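Local coordinates for fibronectin type III domain-containing protein (Simiduia agarivorans, PDB 6P2K) that probably hydrolyses xyloglucan or related beta-glucans as a glycoside hydrolase of family 74, through its paired seven-bladed beta-propeller part, at residues 630-636 with 648-654; 212-218 with 266-272. One frame throughout, in Å; residues are numbered along the deposited sequence.

Contact 1 (630-636 with 648-654)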
loop_
_atom_site.group_PDB
_atom_site.type_symbol
_atom_site.label_atom_id
_atom_site.label_comp_id
_atom_site.label_asym_id
_atom_site.label_seq_id
_atom_site.Cartn_x
_atom_site.Cartn_y
_atom_site.Cartn_z
ATOM N N TYR B 630 -7.481 -47.783 -7.560
ATOM C CA TYR B 630 -7.956 -48.538 -6.412
ATOM C C TYR B 630 -9.097 -47.792 -5.736
ATOM O O TYR B 630 -9.050 -46.567 -5.588
ATOM C CB TYR B 630 -6.818 -48.774 -5.415
ATOM C CG TYR B 630 -5.749 -49.712 -5.932
ATOM C CD1 TYR B 630 -5.901 -51.089 -5.832
ATOM C CD2 TYR B 630 -4.596 -49.219 -6.526
ATOM C CE1 TYR B 630 -4.930 -51.952 -6.307
ATOM C CE2 TYR B 630 -3.619 -50.073 -7.004
ATOM C CZ TYR B 630 -3.792 -51.441 -6.891
ATOM O OH TYR B 630 -2.828 -52.299 -7.365
ATOM N N LEU B 631 -10.126 -48.536 -5.336
ATOM C CA LEU B 631 -11.251 -47.997 -4.582
ATOM C C LEU B 631 -11.422 -48.850 -3.335
ATOM O O LEU B 631 -11.734 -50.042 -3.437
ATOM C CB LEU B 631 -12.531 -47.992 -5.422
ATOM C CG LEU B 631 -13.747 -47.256 -4.855
ATOM C CD1 LEU B 631 -13.503 -45.750 -4.818
ATOM C CD2 LEU B 631 -14.991 -47.577 -5.669
ATOM N N MET B 632 -11.214 -48.245 -2.168
ATOM C CA MET B 632 -11.129 -48.968 -0.906
ATOM C C MET B 632 -12.178 -48.445 0.062
ATOM O O MET B 632 -12.292 -47.230 0.272
ATOM C CB MET B 632 -9.726 -48.833 -0.309
ATOM C CG MET B 632 -9.485 -49.646 0.947
ATOM S SD MET B 632 -9.795 -48.714 2.465
ATOM C CE MET B 632 -8.417 -47.568 2.441
ATOM N N SER B 633 -12.934 -49.363 0.656
ATOM C CA SER B 633 -14.000 -49.033 1.591
ATOM C C SER B 633 -13.704 -49.618 2.962
ATOM O O SER B 633 -13.307 -50.783 3.079
ATOM C CB SER B 633 -15.347 -49.565 1.083
ATOM O OG SER B 633 -16.312 -49.632 2.124
ATOM N N PHE B 634 -13.914 -48.809 3.995
ATOM C CA PHE B 634 -13.854 -49.251 5.385
ATOM C C PHE B 634 -15.247 -49.053 5.965
ATOM O O PHE B 634 -15.669 -47.915 6.197
ATOM C CB PHE B 634 -12.803 -48.477 6.176
ATOM C CG PHE B 634 -12.787 -48.795 7.649
ATOM C CD1 PHE B 634 -12.764 -50.108 8.093
ATOM C CD2 PHE B 634 -12.787 -47.772 8.590
ATOM C CE1 PHE B 634 -12.744 -50.397 9.447
ATOM C CE2 PHE B 634 -12.766 -48.053 9.944
ATOM C CZ PHE B 634 -12.744 -49.367 10.375
ATOM N N ALA B 635 -15.959 -50.153 6.177
ATOM C CA ALA B 635 -17.369 -50.104 6.531
ATOM C C ALA B 635 -17.800 -51.505 6.934
ATOM O O ALA B 635 -17.031 -52.464 6.832
ATOM C CB ALA B 635 -18.221 -49.592 5.363
ATOM N N LYS B 636 -19.038 -51.614 7.397
ATOM C CA LYS B 636 -19.675 -52.906 7.586
ATOM C C LYS B 636 -20.599 -53.198 6.409
ATOM O O LYS B 636 -20.962 -52.308 5.639
ATOM C CB LYS B 636 -20.452 -52.955 8.909
ATOM C CG LYS B 636 -21.837 -52.331 8.876
ATOM C CD LYS B 636 -22.502 -52.416 10.245
ATOM C CE LYS B 636 -24.018 -52.297 10.155
ATOM N NZ LYS B 636 -24.696 -53.490 10.752
ATOM N N TRP B 648 -16.848 -54.490 10.811
ATOM C CA TRP B 648 -16.295 -53.638 9.771
ATOM C C TRP B 648 -15.135 -54.350 9.090
ATOM O O TRP B 648 -14.369 -55.072 9.734
ATOM C CB TRP B 648 -15.827 -52.305 10.352
ATOM C CG TRP B 648 -16.952 -51.400 10.746
ATOM C CD1 TRP B 648 -18.108 -51.755 11.379
ATOM C CD2 TRP B 648 -17.027 -49.988 10.533
ATOM N NE1 TRP B 648 -18.898 -50.649 11.576
ATOM C CE2 TRP B 648 -18.258 -49.551 11.067
ATOM C CE3 TRP B 648 -16.174 -49.049 9.945
ATOM C CZ2 TRP B 648 -18.658 -48.215 11.023
ATOM C CZ3 TRP B 648 -16.570 -47.726 9.906
ATOM C CH2 TRP B 648 -17.803 -47.321 10.441
ATOM N N GLN B 649 -15.018 -54.153 7.779
ATOM C CA GLN B 649 -14.013 -54.832 6.975
ATOM C C GLN B 649 -13.429 -53.849 5.972
ATOM O O GLN B 649 -13.986 -52.775 5.729
ATOM C CB GLN B 649 -14.607 -56.042 6.235
ATOM C CG GLN B 649 -15.440 -56.974 7.107
ATOM C CD GLN B 649 -16.256 -57.971 6.296
ATOM O OE1 GLN B 649 -16.248 -59.169 6.577
ATOM N NE2 GLN B 649 -16.966 -57.475 5.289
ATOM N N ILE B 650 -12.293 -54.227 5.389
ATOM C CA ILE B 650 -11.695 -53.486 4.284
ATOM C C ILE B 650 -12.024 -54.224 2.995
ATOM O O ILE B 650 -11.639 -55.388 2.820
ATOM C CB ILE B 650 -10.175 -53.326 4.453
ATOM C CG1 ILE B 650 -9.841 -52.597 5.758
ATOM C CG2 ILE B 650 -9.602 -52.553 3.274
ATOM C CD1 ILE B 650 -10.212 -51.134 5.751
ATOM N N LEU B 651 -12.748 -53.558 2.103
ATOM C CA LEU B 651 -13.085 -54.103 0.795
ATOM C C LEU B 651 -12.355 -53.308 -0.275
ATOM O O LEU B 651 -12.209 -52.086 -0.162
ATOM C CB LEU B 651 -14.596 -54.064 0.541
ATOM C CG LEU B 651 -15.505 -54.723 1.583
ATOM C CD1 LEU B 651 -16.908 -54.915 1.035
ATOM C CD2 LEU B 651 -14.933 -56.049 2.033
ATOM N N LEU B 652 -11.898 -54.004 -1.311
ATOM C CA LEU B 652 -11.109 -53.393 -2.370
ATOM C C LEU B 652 -11.755 -53.666 -3.719
ATOM O O LEU B 652 -12.296 -54.753 -3.954
ATOM C CB LEU B 652 -9.668 -53.917 -2.366
ATOM C CG LEU B 652 -8.627 -53.051 -3.079
ATOM C CD1 LEU B 652 -8.496 -51.702 -2.394
ATOM C CD2 LEU B 652 -7.283 -53.763 -3.132
ATOM N N SER B 653 -11.690 -52.671 -4.603
ATOM C CA SER B 653 -12.157 -52.806 -5.972
ATOM C C SER B 653 -11.165 -52.119 -6.896
ATOM O O SER B 653 -10.665 -51.033 -6.582
ATOM C CB SER B 653 -13.551 -52.187 -6.163
ATOM O OG SER B 653 -13.797 -51.921 -7.538
ATOM N N THR B 654 -10.884 -52.752 -8.035
ATOM C CA THR B 654 -10.034 -52.159 -9.059
ATOM C C THR B 654 -10.807 -51.802 -10.321
ATOM O O THR B 654 -10.191 -51.516 -11.353
ATOM C CB THR B 654 -8.877 -53.096 -9.406
ATOM O OG1 THR B 654 -9.394 -54.370 -9.819
ATOM C CG2 THR B 654 -7.967 -53.291 -8.201
HETATM O O HOH W 1 -16.006 -52.090 3.542
HETATM O O HOH W 2 -17.481 -54.340 4.986
#
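Phe-634 and Trp-648 meet in an edge-to-face (T-shaped) pair: Trp-648 CE3 stands over the centre of the phenyl ring, the centroids of the Phe-634 ring and of the six-membered ring of Trp-648 are 4.9 Å apart and the planes are turned 65° to each other. The first torsion brings each ring to the meeting point, with Phe-634 CG anti to the backbone N (chi1 174°) and Trp-648 CG anti to its own carbonyl carbon (chi1 -72°). One face of the indole also carries an off-centre CH-pi contact from Ala-635 CA, 4.2 Å from the centroid of the six-membered ring. On the face of the sheet that holds Phe-634, Ile-650 splits its branches: CD1 reaches Phe-634 CD1 at 3.6 Å, while CG2 lies 3.7 Å from Met-632 CG. Leu-652 CD1 then packs on Met-632 CB at 3.8 Å. The backbone of Leu-631, Ser-633 and Ala-635 is paired with 648-654, Ser-633 N to Leu-651 O at 2.9 Å, that of Met-632 and Phe-634 with strand 618-625. One face is thus apolar and aromatic; the other is mixed, Leu-631 and Leu-651 lying among Ser-633, Ser-653 and Gln-649, where water 1 ties Ser-633 OG to Gln-649 O.

Contact 2 (212-218 with 266-272)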
loop_
_atom_site.group_PDB
_atom_site.type_symbol
_atom_site.label_atom_id
_atom_site.label_comp_id
_atom_site.label_asym_id
_atom_site.label_seq_id
_atom_site.Cartn_x
_atom_site.Cartn_y
_atom_site.Cartn_z
ATOM N N LYS B 212 -22.486 -31.741 47.123
ATOM C CA LYS B 212 -21.551 -31.743 46.003
ATOM C C LYS B 212 -20.111 -31.605 46.486
ATOM O O LYS B 212 -19.309 -30.870 45.908
ATOM C CB LYS B 212 -21.893 -30.635 45.011
ATOM C CG LYS B 212 -23.278 -30.770 44.402
ATOM C CD LYS B 212 -23.425 -32.095 43.664
ATOM C CE LYS B 212 -24.795 -32.223 43.012
ATOM N NZ LYS B 212 -24.878 -33.416 42.123
ATOM N N GLY B 213 -19.769 -32.314 47.543
ATOM C CA GLY B 213 -18.425 -32.281 48.078
ATOM C C GLY B 213 -18.382 -31.679 49.467
ATOM O O GLY B 213 -19.185 -30.812 49.823
ATOM N N ILE B 214 -17.432 -32.155 50.272
ATOM C CA ILE B 214 -17.250 -31.667 51.629
ATOM C C ILE B 214 -15.780 -31.359 51.855
ATOM O O ILE B 214 -14.897 -31.843 51.143
ATOM C CB ILE B 214 -17.728 -32.668 52.696
ATOM C CG1 ILE B 214 -16.966 -33.983 52.545
ATOM C CG2 ILE B 214 -19.226 -32.878 52.598
ATOM C CD1 ILE B 214 -17.523 -35.088 53.370
ATOM N N ALA B 215 -15.531 -30.551 52.880
ATOM C CA ALA B 215 -14.186 -30.249 53.333
ATOM C C ALA B 215 -14.187 -30.210 54.852
ATOM O O ALA B 215 -15.159 -29.767 55.469
ATOM C CB ALA B 215 -13.682 -28.918 52.764
ATOM N N LEU B 216 -13.098 -30.683 55.447
ATOM C CA LEU B 216 -12.968 -30.753 56.893
ATOM C C LEU B 216 -11.688 -30.047 57.304
ATOM O O LEU B 216 -10.629 -30.280 56.712
ATOM C CB LEU B 216 -12.957 -32.205 57.369
ATOM C CG LEU B 216 -12.637 -32.466 58.838
ATOM C CD1 LEU B 216 -13.698 -31.847 59.717
ATOM C CD2 LEU B 216 -12.549 -33.960 59.082
ATOM N N SER B 217 -11.792 -29.179 58.306
ATOM C CA SER B 217 -10.620 -28.487 58.809
ATOM C C SER B 217 -9.659 -29.486 59.453
ATOM O O SER B 217 -10.092 -30.473 60.055
ATOM C CB SER B 217 -11.026 -27.420 59.822
ATOM O OG SER B 217 -9.893 -26.860 60.461
ATOM N N PRO B 218 -8.347 -29.255 59.329
ATOM C CA PRO B 218 -7.366 -30.212 59.873
ATOM C C PRO B 218 -7.574 -30.570 61.334
ATOM O O PRO B 218 -7.273 -31.703 61.731
ATOM C CB PRO B 218 -6.034 -29.486 59.658
ATOM C CG PRO B 218 -6.268 -28.669 58.436
ATOM C CD PRO B 218 -7.707 -28.220 58.500
ATOM N N TRP B 266 -18.640 -26.540 44.015
ATOM C CA TRP B 266 -18.465 -27.933 44.401
ATOM C C TRP B 266 -17.028 -28.164 44.849
ATOM O O TRP B 266 -16.147 -27.324 44.650
ATOM C CB TRP B 266 -18.871 -28.872 43.254
ATOM C CG TRP B 266 -17.878 -29.040 42.120
ATOM C CD1 TRP B 266 -16.787 -28.261 41.836
ATOM C CD2 TRP B 266 -17.913 -30.055 41.109
ATOM N NE1 TRP B 266 -16.139 -28.741 40.724
ATOM C CE2 TRP B 266 -16.810 -29.842 40.259
ATOM C CE3 TRP B 266 -18.767 -31.133 40.848
ATOM C CZ2 TRP B 266 -16.542 -30.662 39.165
ATOM C CZ3 TRP B 266 -18.497 -31.945 39.764
ATOM C CH2 TRP B 266 -17.395 -31.704 38.934
ATOM N N TYR B 267 -16.809 -29.327 45.457
ATOM C CA TYR B 267 -15.490 -29.773 45.892
ATOM C C TYR B 267 -14.736 -28.742 46.740
ATOM O O TYR B 267 -13.609 -28.371 46.408
ATOM C CB TYR B 267 -14.646 -30.167 44.687
ATOM C CG TYR B 267 -14.986 -31.504 44.073
ATOM C CD1 TYR B 267 -16.106 -31.652 43.271
ATOM C CD2 TYR B 267 -14.172 -32.610 44.275
ATOM C CE1 TYR B 267 -16.417 -32.869 42.693
ATOM C CE2 TYR B 267 -14.475 -33.833 43.701
ATOM C CZ TYR B 267 -15.599 -33.956 42.911
ATOM O OH TYR B 267 -15.903 -35.168 42.337
ATOM N N PRO B 268 -15.321 -28.273 47.845
ATOM C CA PRO B 268 -14.565 -27.378 48.726
ATOM C C PRO B 268 -13.383 -28.117 49.334
ATOM O O PRO B 268 -13.393 -29.341 49.471
ATOM C CB PRO B 268 -15.588 -26.974 49.792
ATOM C CG PRO B 268 -16.552 -28.105 49.823
ATOM C CD PRO B 268 -16.653 -28.579 48.401
ATOM N N GLU B 269 -12.349 -27.360 49.691
ATOM C CA GLU B 269 -11.137 -27.958 50.233
ATOM C C GLU B 269 -10.490 -26.991 51.212
ATOM O O GLU B 269 -10.335 -25.804 50.904
ATOM C CB GLU B 269 -10.157 -28.320 49.111
ATOM C CG GLU B 269 -8.830 -28.873 49.599
ATOM C CD GLU B 269 -7.965 -29.392 48.466
ATOM O OE1 GLU B 269 -8.477 -30.171 47.635
ATOM O OE2 GLU B 269 -6.774 -29.017 48.406
ATOM N N VAL B 270 -10.117 -27.502 52.386
ATOM C CA VAL B 270 -9.440 -26.707 53.401
ATOM C C VAL B 270 -7.936 -26.880 53.243
ATOM O O VAL B 270 -7.441 -28.004 53.097
ATOM C CB VAL B 270 -9.892 -27.110 54.813
ATOM C CG1 VAL B 270 -9.244 -26.208 55.854
ATOM C CG2 VAL B 270 -11.405 -27.055 54.922
ATOM N N ASP B 271 -7.213 -25.766 53.264
ATOM C CA ASP B 271 -5.757 -25.779 53.257
ATOM C C ASP B 271 -5.251 -26.619 54.425
ATOM O O ASP B 271 -5.584 -26.316 55.583
ATOM C CB ASP B 271 -5.233 -24.342 53.346
ATOM C CG ASP B 271 -3.716 -24.238 53.188
ATOM O OD1 ASP B 271 -3.018 -25.274 53.170
ATOM O OD2 ASP B 271 -3.217 -23.097 53.078
ATOM N N PRO B 272 -4.467 -27.674 54.181
ATOM C CA PRO B 272 -3.933 -28.465 55.302
ATOM C C PRO B 272 -3.053 -27.659 56.235
ATOM O O PRO B 272 -2.730 -28.146 57.326
ATOM C CB PRO B 272 -3.139 -29.578 54.604
ATOM C CG PRO B 272 -2.813 -29.022 53.257
ATOM C CD PRO B 272 -3.995 -28.178 52.880
HETATM O O HOH W 3 -10.325 -30.452 53.472
#
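Val-270 packs against Ala-215 and Pro-218 across two nearly parallel strands, whose axes differ by 6° and approach to 4.8 Å. Followed outward, Val-270 begins with CB, 3.8 Å from Leu-216 O. Its CG1, anti to the backbone N (chi1 -176°), goes to the loop end, where it lies 3.7 Å from Pro-218 CD and also near Ser-217 CA. CG2, beside the backbone N, turns to the strand, meets Ala-215 CB at 3.6 Å and also lies near Leu-216 O. The Pro-218 ring reaches further along the partner segment, its CG resting near the carbonyl oxygens of Asp-271 and Pro-272. A glycine in place of Pro-218 would probably leave Val-270 CG1 without its apolar neighbour and open a gap beside these two carbonyls.

Direct backbone pairing is confined to one bond, Tyr-267 N to Lys-212 O, 3.0 Å and nearly straight at 171°. Beyond it Pro-268 has no N-H to offer, and its CD sits 3.7 Å from Gly-213 O. At Gly-213 a side chain would run into Tyr-267 N. Further on, water 3 bridges the strands, accepting from Val-270 N and donating to Leu-216 O.

These features fit packing between propeller blades rather than a continuous sheet: 210-216 and 265-270 are each the first strand of a four-stranded antiparallel blade, at the edge of the sheet nearest the propeller axis. Strand 222-228 flanks the former and strand 278-285 the latter, while Ile-214 and Leu-216 point away from 266-272 and pack on Val-170 of strand 166-171, in the preceding blade.

Overall arrangement
Both contacts are largely buried, yet they join different kinds of neighbours. Contact 1 holds the two middle strands of one four-stranded sheet, whereas contact 2 brings together the first strands of two successive blades. The chemistry follows: 747 Å² and six backbone bonds, one of them weak, against 442 Å², one direct bond and a water bridge. Aromatic stacking marks contact 1; small aliphatic groups and prolines mark contact 2. Their centres lie 56 Å apart on opposite sides of the chain's centre, with no touch. Contact 2 is nearer the zinc site of Gln-16 and Asp-124, the Trp-266 side chain being about 8 Å from that of Asp-124; in contact 1 the Phe-634 side chain is about 13 Å from a bound zinc ion.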